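Local coordinates for protein cytosolic phospholipase A2 delta (Homo sapiens, PDB 5IZ5) that hydrolyses glycerophospholipids at the sn-2 position in a calcium-dependent manner, with a preference for linoleic acid there, its N-terminal C2 domain mediating association with lipid membranes, at residues 97-100 / 104-107. The protein carries 3 engineered substitutions. Residues are numbered along the deposited sequence; the frame is centred on the assembly and turned at random.
Sequences YDED and EDDI
Asp-105 meets Asp-98, Glu-99 and Asp-100 at the mouth of a beta hairpin that strands 91-98 and 106-114 form within the C2 domain. Its CB lies 3.2 Å from the carbonyl O of Asp-98, and CG stays close to that same oxygen. With CG beside its own backbone N (chi1 -64°), the carboxylate extends over the 97-100 segment. There OD1 packs 3.6 Å from CA of Glu-99 and accepts a hydrogen bond from the hydroxyl of Tyr-50 on strand 49-55, the neighbour of strand 91-98, while OD2 takes the backbone N-H of Asp-100 at 2.9 Å, from well above the carboxylate plane. With an alanine here, the Asp-100 N-H and the Tyr-50 hydroxyl would probably lose this acceptor, leaving the turn freer to move. Nearby, Asp-98, Asp-100 and Asp-106 are predicted calcium ligands; Asp-98 OD1 accepts from the backbone N of Asp-48, and Asp-100 OD1 from those of Val-102 and Thr-103, just ahead in the loop. Asp-98 N donates to Asp-106 O at 2.8 Å. Tyr-97 and Ile-107 face each other as an antiparallel non-hydrogen-bonded pair; on their side of the sheet, Ile-107 CG1 makes a CH-pi contact over the Tyr-97 ring, 4.2 Å from its centroid, and Ile-107 CD1 continues to the phenol end, 3.7 Å from Tyr-97 OH.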
loop_
_atom_site.group_PDB
_atom_site.type_symbol
_atom_site.label_atom_id
_atom_site.label_comp_id
_atom_site.label_asym_id
_atom_site.label_seq_id
_atom_site.Cartn_x
_atom_site.Cartn_y
_atom_site.Cartn_z
ATOM N N TYR B 97 25.689 23.518 5.442
ATOM C CA TYR B 97 25.926 22.959 6.765
ATOM C C TYR B 97 27.078 23.695 7.444
ATOM O O TYR B 97 27.926 24.289 6.775
ATOM C CB TYR B 97 26.246 21.469 6.653
ATOM C CG TYR B 97 25.046 20.591 6.390
ATOM C CD1 TYR B 97 24.306 20.055 7.443
ATOM C CD2 TYR B 97 24.656 20.283 5.090
ATOM C CE1 TYR B 97 23.210 19.243 7.207
ATOM C CE2 TYR B 97 23.560 19.473 4.843
ATOM C CZ TYR B 97 22.844 18.955 5.903
ATOM O OH TYR B 97 21.755 18.153 5.661
ATOM N N ASP B 98 27.095 23.643 8.774
ATOM C CA ASP B 98 28.145 24.256 9.585
ATOM C C ASP B 98 29.047 23.137 10.095
ATOM O O ASP B 98 28.607 22.300 10.884
ATOM C CB ASP B 98 27.518 25.025 10.752
ATOM C CG ASP B 98 28.547 25.742 11.628
ATOM O OD1 ASP B 98 29.760 25.719 11.327
ATOM O OD2 ASP B 98 28.130 26.348 12.632
ATOM N N GLU B 99 30.301 23.119 9.645
ATOM C CA GLU B 99 31.207 22.022 9.984
ATOM C C GLU B 99 31.669 22.067 11.441
ATOM O O GLU B 99 32.130 23.099 11.929
ATOM C CB GLU B 99 32.422 22.005 9.060
ATOM C CG GLU B 99 33.277 20.756 9.229
ATOM C CD GLU B 99 34.374 20.660 8.189
ATOM O OE1 GLU B 99 35.444 21.269 8.392
ATOM O OE2 GLU B 99 34.165 19.976 7.167
ATOM N N ASP B 100 31.536 20.927 12.117
ATOM C CA ASP B 100 32.008 20.754 13.486
ATOM C C ASP B 100 32.538 19.336 13.607
ATOM O O ASP B 100 31.806 18.373 13.379
ATOM C CB ASP B 100 30.863 20.992 14.472
ATOM C CG ASP B 100 31.305 20.982 15.924
ATOM O OD1 ASP B 100 32.085 20.097 16.354
ATOM O OD2 ASP B 100 30.822 21.864 16.652
ATOM N N GLU B 104 27.616 16.148 14.964
ATOM C CA GLU B 104 27.063 16.123 13.620
ATOM C C GLU B 104 26.718 17.552 13.216
ATOM O O GLU B 104 26.205 18.335 14.017
ATOM C CB GLU B 104 25.841 15.204 13.527
ATOM C CG GLU B 104 26.191 13.726 13.668
ATOM C CD GLU B 104 25.009 12.798 13.427
ATOM O OE1 GLU B 104 25.238 11.571 13.384
ATOM O OE2 GLU B 104 23.859 13.282 13.294
ATOM N N ASP B 105 27.040 17.884 11.974
ATOM C CA ASP B 105 26.980 19.261 11.494
ATOM C C ASP B 105 25.552 19.782 11.427
ATOM O O ASP B 105 24.659 19.092 10.945
ATOM C CB ASP B 105 27.643 19.350 10.120
ATOM C CG ASP B 105 29.121 19.023 10.167
ATOM O OD1 ASP B 105 29.737 18.885 9.091
ATOM O OD2 ASP B 105 29.675 18.899 11.283
ATOM N N ASP B 106 25.347 20.996 11.934
ATOM C CA ASP B 106 24.039 21.634 11.882
ATOM C C ASP B 106 23.810 22.255 10.515
ATOM O O ASP B 106 24.731 22.794 9.896
ATOM C CB ASP B 106 23.902 22.718 12.953
ATOM C CG ASP B 106 23.710 22.152 14.346
ATOM O OD1 ASP B 106 23.799 22.944 15.305
ATOM O OD2 ASP B 106 23.464 20.932 14.489
ATOM N N ILE B 107 22.570 22.160 10.054
ATOM C CA ILE B 107 22.155 22.786 8.809
ATOM C C ILE B 107 21.789 24.241 9.091
ATOM O O ILE B 107 21.056 24.523 10.037
ATOM C CB ILE B 107 20.976 22.016 8.165
ATOM C CG1 ILE B 107 20.802 22.424 6.704
ATOM C CG2 ILE B 107 19.674 22.208 8.942
ATOM C CD1 ILE B 107 19.995 21.432 5.902
#